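Local coordinates for protein endonuclease 2 (Arabidopsis thaliana, PDB 3W52) that cleaves RNA and single-stranded DNA, and less readily double-stranded DNA, into 5'-phosphorylated products with the help of three bound divalent metal ions, at residues I60-A65 and L129-A134; A88-T93 and C199-A204. One frame throughout, in Å; residues are numbered along the deposited sequence.

Contact 1 (I60-A65 and L129-A134); sequences INTPDA and LHVSYA. With ZN (zinc ion), chain G; ADE (adenine), chain E.
Ile60 to Thr62 and Val131 to Tyr133 form a short parallel beta pairing: Ile60 is bridged to Val131, Asn61 to Ser132 and Thr62 to Tyr133, though the chain turns a corner at Ser132 and the last pair of side chains diverges. Four backbone bonds alternate along it: Ile60 N gives to His130 O (2.8 Å), Ser132 N to Ile60 O (3.3 Å), Thr62 N to Ser132 O (2.8 Å), and Ala134 N to Thr62 O, nearly straight at 172°. On one face Ile60 and Val131 lie alongside each other, CB to CG1 4.1 Å. On the other, Asn61 presses CB against Ala134 CB and extends ND2 to adenine N1 through a weak bond of 3.4 Å. The pairing lines the adenine site, consistent with substrate binding by Asn61 in this S1/P1-type nuclease. Adenine N3 lies over one face of the His130 ring, which binds zinc through NE2 (2.1 Å) with His154 and Asp158, while ND1 is hydrogen-bonded to His58 O. Thr62 OG1, between backbone N and carbonyl carbon (chi1 68°), bonds Pro63 O and lies at the Tyr133 ring edge. Asp64 CA sits 3.7 Å from the Tyr133 ring centroid, 10° off the normal, a CH-pi contact; Asp64 OD1 is hydrogen-bonded to Ser135. An alanine in place of Tyr133 would probably leave the inverse gamma turn centred on Asp64 without its packing surface.

Contact 2 (A88-T93 and C199-A204); sequences AIYNYT and CTKKTA. With NAG (2-acetamido-2-deoxy-beta-D-glucopyranose), chain B.
A helix packs here against an irregular loop: one side of helix 85-96 meets residues 201-204, which lead into helix 206-221, in a largely buried contact of 237 Å² without any direct hydrogen bond between the two segments. Its apolar centre is Ala204, whose CB rests against two methyl groups one helical turn apart, Ile89 CG2 at 3.9 Å and Thr93 CG2 at 4.1 Å. Thr93 can offer that methyl because its OG1 stands between backbone N and carbonyl carbon (chi1 52°), where it reaches back to Ile89 O (2.6 Å), which also accepts from Thr93 N. Farther along, the Tyr90 and Lys201 side chains cross at about a right angle; the lysine brings CD to the ring edge and CE to within 3.5 Å of Tyr90 OH, which is weakly hydrogen-bonded to Asp207. Nearby is the Cys199-Cys205 disulfide, and helix 233-262 packs on both Thr93 and Ala204. Asn91 and Tyr92 face away from this loop: Asn91 ND2 carries the N-linked sugar, and Tyr92, stacked on Phe117, shares a 2.7 Å hydrogen bond between its OH and sugar O6. Ala204 O is buried without a polar partner, 3.6 Å from Tyr90 CE1, which probably costs some stability. With no direct hydrogen bond, attachment rests chiefly on the Ala204 methyl contacts, the polar link being a water that donates to Tyr90 O and is hydrogen-bonded to Thr203 OG1 (2.7 Å).

How the contacts relate
After helices 3-14 and 19-28 the chain reaches strand 60-62, then helix 85-96 with the first half of contact 2, and only after helix 111-124 arrives at 129-134, which closes contact 1 over 63 intervening residues, 30 of them helical. Contact 2 closes later, at 199-204, after the small strands 143-146 and 149-152 and helices 153-169, 174-187 and 190-197. The segments therefore alternate and the two loops cross. The centres of contact 1 and contact 2 lie about 21 Å apart, and the two do not touch. Contact 1 joins strand 60-62 and the turn after it to the zinc-binding segment that follows helix 111-124; contact 2 joins glycan-bearing helix 85-96 to the approach to helix 206-221, a helix whose side chains also meet contact 1.

Contact 1 (I60-A65 and L129-A134)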
ATOM      1  N   ILE A  60      -9.145   0.729  -5.836  1.00 10.58           N
ATOM      2  CA  ILE A  60     -10.412   0.014  -6.065  1.00 10.41           C
ATOM      3  C   ILE A  60     -11.505   0.967  -5.665  1.00 11.88           C
ATOM      4  O   ILE A  60     -11.424   1.563  -4.611  1.00 12.13           O
ATOM      5  CB  ILE A  60     -10.536  -1.231  -5.144  1.00 12.54           C
ATOM      6  CG1 ILE A  60      -9.546  -2.287  -5.594  1.00 11.73           C
ATOM      7  CG2 ILE A  60     -11.997  -1.809  -5.214  1.00 15.58           C
ATOM      8  CD1 ILE A  60      -9.372  -3.422  -4.621  1.00 13.40           C
ATOM      9  N   ASN A  61     -12.509   1.141  -6.528  1.00 13.95           N
ATOM     10  CA  ASN A  61     -13.667   1.971  -6.204  1.00 16.79           C
ATOM     11  C   ASN A  61     -14.815   1.046  -5.797  1.00 16.80           C
ATOM     12  O   ASN A  61     -15.104   0.048  -6.501  1.00 17.62           O
ATOM     13  CB  ASN A  61     -14.135   2.763  -7.431  1.00 19.70           C
ATOM     14  CG  ASN A  61     -13.347   4.039  -7.661  1.00 21.72           C
ATOM     15  OD1 ASN A  61     -13.237   4.475  -8.789  1.00 29.78           O
ATOM     16  ND2 ASN A  61     -12.837   4.647  -6.624  1.00 24.29           N
ATOM     17  N   THR A  62     -15.454   1.323  -4.662  1.00 17.15           N
ATOM     18  CA  THR A  62     -16.585   0.465  -4.237  1.00 18.27           C
ATOM     19  C   THR A  62     -17.858   1.321  -4.041  1.00 17.86           C
ATOM     20  O   THR A  62     -17.844   2.575  -4.078  1.00 15.75           O
ATOM     21  CB  THR A  62     -16.338  -0.169  -2.835  1.00 19.22           C
ATOM     22  OG1 THR A  62     -16.362   0.893  -1.862  1.00 20.73           O
ATOM     23  CG2 THR A  62     -14.929  -0.804  -2.736  1.00 19.58           C
ATOM     24  N   PRO A  63     -19.015   0.643  -3.870  1.00 18.82           N
ATOM     25  CA  PRO A  63     -20.256   1.393  -3.621  1.00 19.52           C
ATOM     26  C   PRO A  63     -20.093   1.951  -2.196  1.00 20.23           C
ATOM     27  O   PRO A  63     -19.146   1.584  -1.480  1.00 19.85           O
ATOM     28  CB  PRO A  63     -21.320   0.299  -3.557  1.00 19.63           C
ATOM     29  CG  PRO A  63     -20.779  -0.756  -4.509  1.00 21.45           C
ATOM     30  CD  PRO A  63     -19.278  -0.767  -4.212  1.00 19.12           C
ATOM     31  N   ASP A  64     -21.015   2.802  -1.753  1.00 20.83           N
ATOM     32  CA  ASP A  64     -20.956   3.334  -0.404  1.00 21.55           C
ATOM     33  C   ASP A  64     -21.406   2.282   0.616  1.00 21.75           C
ATOM     34  O   ASP A  64     -22.538   2.324   1.076  1.00 22.57           O
ATOM     35  CB  ASP A  64     -21.877   4.554  -0.238  1.00 23.95           C
ATOM     36  CG  ASP A  64     -21.489   5.758  -1.112  1.00 26.63           C
ATOM     37  OD1 ASP A  64     -20.550   5.730  -1.931  1.00 25.42           O
ATOM     38  OD2 ASP A  64     -22.208   6.790  -0.984  1.00 30.20           O
ATOM     39  N   ALA A  65     -20.533   1.351   0.991  1.00 20.95           N
ATOM     40  CA  ALA A  65     -20.851   0.321   2.000  1.00 21.70           C
ATOM     41  C   ALA A  65     -19.504  -0.217   2.438  1.00 20.62           C
ATOM     42  O   ALA A  65     -18.529   0.168   1.831  1.00 23.82           O
ATOM     43  CB  ALA A  65     -21.712  -0.781   1.383  1.00 20.62           C
ATOM     44  N   LEU A 129      -7.898   4.208   2.080  1.00  7.28           N
ATOM     45  CA  LEU A 129      -8.642   4.981   1.067  1.00  8.33           C
ATOM     46  C   LEU A 129      -8.297   4.624  -0.355  1.00 10.99           C
ATOM     47  O   LEU A 129      -8.878   5.230  -1.315  1.00 12.38           O
ATOM     48  CB  LEU A 129      -8.513   6.492   1.340  1.00  8.93           C
ATOM     49  CG  LEU A 129      -9.306   6.847   2.614  1.00  7.09           C
ATOM     50  CD1 LEU A 129      -9.106   8.392   2.806  1.00 11.00           C
ATOM     51  CD2 LEU A 129     -10.865   6.506   2.496  1.00 10.31           C
ATOM     52  N   HIS A 130      -7.419   3.646  -0.570  1.00  8.11           N
ATOM     53  CA  HIS A 130      -7.279   3.153  -1.929  1.00  8.42           C
ATOM     54  C   HIS A 130      -8.285   2.004  -2.210  1.00  9.04           C
ATOM     55  O   HIS A 130      -8.274   1.438  -3.296  1.00 10.64           O
ATOM     56  CB  HIS A 130      -5.873   2.647  -2.228  1.00  8.83           C
ATOM     57  CG  HIS A 130      -4.947   3.774  -2.584  1.00  7.16           C
ATOM     58  ND1 HIS A 130      -4.189   3.793  -3.737  1.00  9.73           N
ATOM     59  CD2 HIS A 130      -4.723   4.947  -1.961  1.00  8.04           C
ATOM     60  CE1 HIS A 130      -3.534   4.936  -3.810  1.00  9.44           C
ATOM     61  NE2 HIS A 130      -3.847   5.658  -2.743  1.00  8.19           N
ATOM     62  N   VAL A 131      -9.117   1.666  -1.222  1.00  9.28           N
ATOM     63  CA  VAL A 131     -10.173   0.636  -1.429  1.00  9.54           C
ATOM     64  C   VAL A 131     -11.374   1.314  -0.756  1.00 11.16           C
ATOM     65  O   VAL A 131     -11.721   1.056   0.415  1.00 12.62           O
ATOM     66  CB  VAL A 131      -9.854  -0.687  -0.718  1.00  9.32           C
ATOM     67  CG1 VAL A 131     -10.986  -1.768  -1.119  1.00 11.26           C
ATOM     68  CG2 VAL A 131      -8.484  -1.213  -1.256  1.00  8.31           C
ATOM     69  N   SER A 132     -11.970   2.257  -1.470  1.00 11.46           N
ATOM     70  CA  SER A 132     -13.025   3.001  -0.841  1.00 12.41           C
ATOM     71  C   SER A 132     -14.005   3.505  -1.864  1.00 14.10           C
ATOM     72  O   SER A 132     -14.024   2.985  -2.990  1.00 13.35           O
ATOM     73  CB  SER A 132     -12.473   4.127   0.039  1.00 13.83           C
ATOM     74  OG  SER A 132     -11.748   5.033  -0.741  1.00 18.90           O
ATOM     75  N   TYR A 133     -14.798   4.502  -1.466  1.00 14.50           N
ATOM     76  CA  TYR A 133     -15.927   4.925  -2.289  1.00 15.35           C
ATOM     77  C   TYR A 133     -15.710   5.622  -3.611  1.00 15.45           C
ATOM     78  O   TYR A 133     -15.018   6.616  -3.719  1.00 13.99           O
ATOM     79  CB  TYR A 133     -16.900   5.799  -1.474  1.00 15.56           C
ATOM     80  CG  TYR A 133     -17.373   5.228  -0.147  1.00 16.78           C
ATOM     81  CD1 TYR A 133     -17.200   3.873   0.185  1.00 17.06           C
ATOM     82  CD2 TYR A 133     -18.050   6.039   0.738  1.00 19.15           C
ATOM     83  CE1 TYR A 133     -17.699   3.355   1.372  1.00 19.99           C
ATOM     84  CE2 TYR A 133     -18.567   5.532   1.924  1.00 21.86           C
ATOM     85  CZ  TYR A 133     -18.383   4.201   2.229  1.00 22.43           C
ATOM     86  OH  TYR A 133     -18.872   3.760   3.428  1.00 29.18           O
ATOM     87  N   ALA A 134     -16.355   5.103  -4.636  1.00 16.30           N
ATOM     88  CA  ALA A 134     -16.260   5.775  -5.926  1.00 16.49           C
ATOM     89  C   ALA A 134     -16.876   7.201  -5.790  1.00 17.20           C
ATOM     90  O   ALA A 134     -16.421   8.173  -6.402  1.00 16.58           O
ATOM     91  CB  ALA A 134     -17.076   4.970  -6.988  1.00 17.93           C
TER
HETATM   92 ZN    ZN G 310      -3.303   7.718  -2.865  1.00 11.48          ZN
HETATM   93  N9  ADE E 308      -6.307   7.785  -5.845  1.00 34.56           N
HETATM   94  C8  ADE E 308      -6.377   8.529  -7.018  1.00 32.68           C
HETATM   95  N7  ADE E 308      -7.567   8.501  -7.586  1.00 33.17           N
HETATM   96  C5  ADE E 308      -8.326   7.691  -6.741  1.00 33.12           C
HETATM   97  C6  ADE E 308      -9.653   7.282  -6.800  1.00 32.44           C
HETATM   98  N6  ADE E 308     -10.480   7.655  -7.771  1.00 34.21           N
HETATM   99  N1  ADE E 308     -10.110   6.470  -5.816  1.00 32.74           N
HETATM  100  C2  ADE E 308      -9.246   6.097  -4.826  1.00 33.67           C
HETATM  101  N3  ADE E 308      -7.970   6.421  -4.668  1.00 33.18           N
HETATM  102  C4  ADE E 308      -7.562   7.231  -5.672  1.00 32.17           C
HETATM  103  O   HOH W   1      -3.677   8.680  -4.785  1.00 14.40           O

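Contact 2 (A88-T93 and C199-A204)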
ATOM      1  N   ALA A  88      -4.219  -5.926 -10.625  1.00  9.87           N
ATOM      2  CA  ALA A  88      -2.851  -5.615 -11.008  1.00 10.25           C
ATOM      3  C   ALA A  88      -1.914  -6.527 -10.222  1.00 10.32           C
ATOM      4  O   ALA A  88      -0.911  -7.018 -10.757  1.00 11.12           O
ATOM      5  CB  ALA A  88      -2.538  -4.186 -10.688  1.00  9.64           C
ATOM      6  N   ILE A  89      -2.231  -6.709  -8.943  1.00  9.74           N
ATOM      7  CA  ILE A  89      -1.355  -7.557  -8.152  1.00  9.68           C
ATOM      8  C   ILE A  89      -1.351  -9.017  -8.694  1.00 11.86           C
ATOM      9  O   ILE A  89      -0.302  -9.680  -8.784  1.00 12.62           O
ATOM     10  CB  ILE A  89      -1.757  -7.487  -6.686  1.00 11.18           C
ATOM     11  CG1 ILE A  89      -1.291  -6.114  -6.108  1.00  8.46           C
ATOM     12  CG2 ILE A  89      -1.070  -8.665  -5.926  1.00  9.95           C
ATOM     13  CD1 ILE A  89      -1.866  -5.846  -4.636  1.00  9.88           C
ATOM     14  N   TYR A  90      -2.509  -9.536  -9.045  1.00 11.43           N
ATOM     15  CA  TYR A  90      -2.538 -10.876  -9.652  1.00 12.15           C
ATOM     16  C   TYR A  90      -1.758 -10.881 -10.944  1.00 12.44           C
ATOM     17  O   TYR A  90      -0.995 -11.831 -11.217  1.00 14.44           O
ATOM     18  CB  TYR A  90      -3.956 -11.311  -9.970  1.00 14.59           C
ATOM     19  CG  TYR A  90      -4.806 -11.658  -8.770  1.00 14.12           C
ATOM     20  CD1 TYR A  90      -4.399 -12.643  -7.858  1.00 16.35           C
ATOM     21  CD2 TYR A  90      -6.073 -11.116  -8.634  1.00 18.05           C
ATOM     22  CE1 TYR A  90      -5.246 -13.074  -6.859  1.00 17.03           C
ATOM     23  CE2 TYR A  90      -6.935 -11.543  -7.629  1.00 19.63           C
ATOM     24  CZ  TYR A  90      -6.511 -12.523  -6.759  1.00 17.15           C
ATOM     25  OH  TYR A  90      -7.403 -12.978  -5.839  1.00 19.41           O
ATOM     26  N   ASN A  91      -1.947  -9.833 -11.761  1.00 12.87           N
ATOM     27  CA  ASN A  91      -1.240  -9.764 -13.053  1.00 12.75           C
ATOM     28  C   ASN A  91       0.281  -9.785 -12.931  1.00 12.87           C
ATOM     29  O   ASN A  91       0.983 -10.616 -13.545  1.00 13.34           O
ATOM     30  CB  ASN A  91      -1.708  -8.471 -13.772  1.00 13.05           C
ATOM     31  CG  ASN A  91      -1.038  -8.252 -15.115  1.00 14.97           C
ATOM     32  OD1 ASN A  91      -0.766  -9.210 -15.872  1.00 15.07           O
ATOM     33  ND2 ASN A  91      -0.784  -6.972 -15.398  1.00 13.36           N
ATOM     34  N   TYR A  92       0.832  -8.858 -12.138  1.00 10.85           N
ATOM     35  CA  TYR A  92       2.262  -8.737 -12.038  1.00 10.44           C
ATOM     36  C   TYR A  92       2.911  -9.848 -11.220  1.00 12.09           C
ATOM     37  O   TYR A  92       4.067 -10.223 -11.481  1.00 12.96           O
ATOM     38  CB  TYR A  92       2.644  -7.324 -11.534  1.00 11.56           C
ATOM     39  CG  TYR A  92       2.316  -6.266 -12.560  1.00 11.26           C
ATOM     40  CD1 TYR A  92       3.007  -6.213 -13.788  1.00 12.28           C
ATOM     41  CD2 TYR A  92       1.261  -5.385 -12.355  1.00 12.81           C
ATOM     42  CE1 TYR A  92       2.620  -5.283 -14.784  1.00 10.02           C
ATOM     43  CE2 TYR A  92       0.849  -4.442 -13.364  1.00 12.34           C
ATOM     44  CZ  TYR A  92       1.549  -4.422 -14.564  1.00 12.75           C
ATOM     45  OH  TYR A  92       1.174  -3.568 -15.561  1.00 12.91           O
ATOM     46  N   THR A  93       2.198 -10.388 -10.234  1.00 11.74           N
ATOM     47  CA  THR A  93       2.793 -11.515  -9.494  1.00 13.84           C
ATOM     48  C   THR A  93       2.878 -12.729 -10.459  1.00 14.72           C
ATOM     49  O   THR A  93       3.853 -13.478 -10.464  1.00 13.62           O
ATOM     50  CB  THR A  93       1.963 -11.892  -8.242  1.00 14.16           C
ATOM     51  OG1 THR A  93       0.621 -12.095  -8.598  1.00 18.07           O
ATOM     52  CG2 THR A  93       2.010 -10.809  -7.232  1.00 13.67           C
ATOM     53  N   CYS A 199      -0.970 -17.352   2.790  1.00 22.24           N
ATOM     54  CA  CYS A 199      -1.811 -17.194   1.632  1.00 24.77           C
ATOM     55  C   CYS A 199      -1.931 -18.594   0.980  1.00 26.51           C
ATOM     56  O   CYS A 199      -0.938 -19.204   0.622  1.00 27.08           O
ATOM     57  CB  CYS A 199      -1.219 -16.144   0.699  1.00 25.06           C
ATOM     58  SG  CYS A 199      -2.091 -15.942  -0.887  1.00 24.12           S
ATOM     59  N   THR A 200      -3.140 -19.112   0.891  1.00 29.64           N
ATOM     60  CA  THR A 200      -3.327 -20.433   0.254  1.00 34.17           C
ATOM     61  C   THR A 200      -3.305 -20.358  -1.269  1.00 36.18           C
ATOM     62  O   THR A 200      -3.216 -21.386  -1.938  1.00 36.85           O
ATOM     63  CB  THR A 200      -4.632 -21.091   0.698  1.00 35.50           C
ATOM     64  OG1 THR A 200      -5.749 -20.286   0.300  1.00 36.77           O
ATOM     65  CG2 THR A 200      -4.608 -21.289   2.212  1.00 36.26           C
ATOM     66  N   LYS A 201      -3.368 -19.147  -1.830  1.00 38.61           N
ATOM     67  CA  LYS A 201      -3.309 -18.999  -3.292  1.00 40.32           C
ATOM     68  C   LYS A 201      -1.910 -19.185  -3.804  1.00 41.07           C
ATOM     69  O   LYS A 201      -0.909 -19.018  -3.079  1.00 42.23           O
ATOM     70  CB  LYS A 201      -3.801 -17.629  -3.761  1.00 40.89           C
ATOM     71  CG  LYS A 201      -5.298 -17.545  -3.910  1.00 42.82           C
ATOM     72  CD  LYS A 201      -5.712 -16.276  -4.626  1.00 44.28           C
ATOM     73  CE  LYS A 201      -7.135 -16.389  -5.092  1.00 44.90           C
ATOM     74  NZ  LYS A 201      -7.978 -16.873  -3.970  1.00 46.86           N
ATOM     75  N   LYS A 202      -1.847 -19.479  -5.094  1.00 42.28           N
ATOM     76  CA  LYS A 202      -0.587 -19.729  -5.783  1.00 42.66           C
ATOM     77  C   LYS A 202       0.444 -18.624  -5.565  1.00 41.67           C
ATOM     78  O   LYS A 202       1.663 -18.860  -5.389  1.00 42.39           O
ATOM     79  CB  LYS A 202      -0.851 -19.896  -7.304  1.00 44.75           C
ATOM     80  CG  LYS A 202      -2.153 -20.649  -7.665  1.00 47.11           C
ATOM     81  CD  LYS A 202      -3.423 -19.825  -7.331  1.00 48.15           C
ATOM     82  CE  LYS A 202      -4.716 -20.588  -7.577  1.00 48.53           C
ATOM     83  NZ  LYS A 202      -5.923 -19.845  -7.055  1.00 49.25           N
ATOM     84  N   THR A 203      -0.049 -17.394  -5.556  1.00 38.54           N
ATOM     85  CA  THR A 203       0.841 -16.270  -5.465  1.00 34.89           C
ATOM     86  C   THR A 203       0.568 -15.283  -4.371  1.00 31.20           C
ATOM     87  O   THR A 203       1.329 -15.126  -3.410  1.00 29.25           O
ATOM     88  CB  THR A 203       0.762 -15.432  -6.747  1.00 36.56           C
ATOM     89  OG1 THR A 203      -0.637 -15.257  -7.109  1.00 36.96           O
ATOM     90  CG2 THR A 203       1.558 -16.085  -7.885  1.00 37.38           C
ATOM     91  N   ALA A 204      -0.520 -14.571  -4.590  1.00 26.91           N
ATOM     92  CA  ALA A 204      -0.885 -13.499  -3.708  1.00 23.67           C
ATOM     93  C   ALA A 204      -2.359 -13.571  -3.382  1.00 20.10           C
ATOM     94  O   ALA A 204      -3.129 -14.188  -4.120  1.00 18.97           O
ATOM     95  CB  ALA A 204      -0.545 -12.193  -4.393  1.00 25.89           C
TER
HETATM   96  C1  NAG B   1      -0.810  -6.507 -16.780  1.00 13.21           C
HETATM   97  C2  NAG B   1      -1.792  -5.339 -16.968  1.00 13.28           C
HETATM   98  C3  NAG B   1      -1.721  -4.940 -18.489  1.00 14.02           C
HETATM   99  C4  NAG B   1      -0.296  -4.626 -18.902  1.00 14.89           C
HETATM  100  C5  NAG B   1       0.692  -5.718 -18.483  1.00 13.81           C
HETATM  101  C6  NAG B   1       2.135  -5.268 -18.589  1.00 13.60           C
HETATM  102  C7  NAG B   1      -3.634  -5.605 -15.364  1.00 16.25           C
HETATM  103  C8  NAG B   1      -2.715  -5.038 -14.382  1.00  8.51           C
HETATM  104  N2  NAG B   1      -3.139  -5.780 -16.610  1.00 13.97           N
HETATM  105  O3  NAG B   1      -2.568  -3.804 -18.709  1.00 14.40           O
HETATM  106  O4  NAG B   1      -0.196  -4.526 -20.350  1.00 15.60           O
HETATM  107  O5  NAG B   1       0.486  -6.090 -17.104  1.00 14.66           O
HETATM  108  O6  NAG B   1       2.408  -4.024 -17.930  1.00 14.58           O
HETATM  109  O7  NAG B   1      -4.820  -5.918 -14.986  1.00 20.43           O
HETATM  110  O   HOH W   2      -1.661 -14.186  -9.425  1.00 33.88           O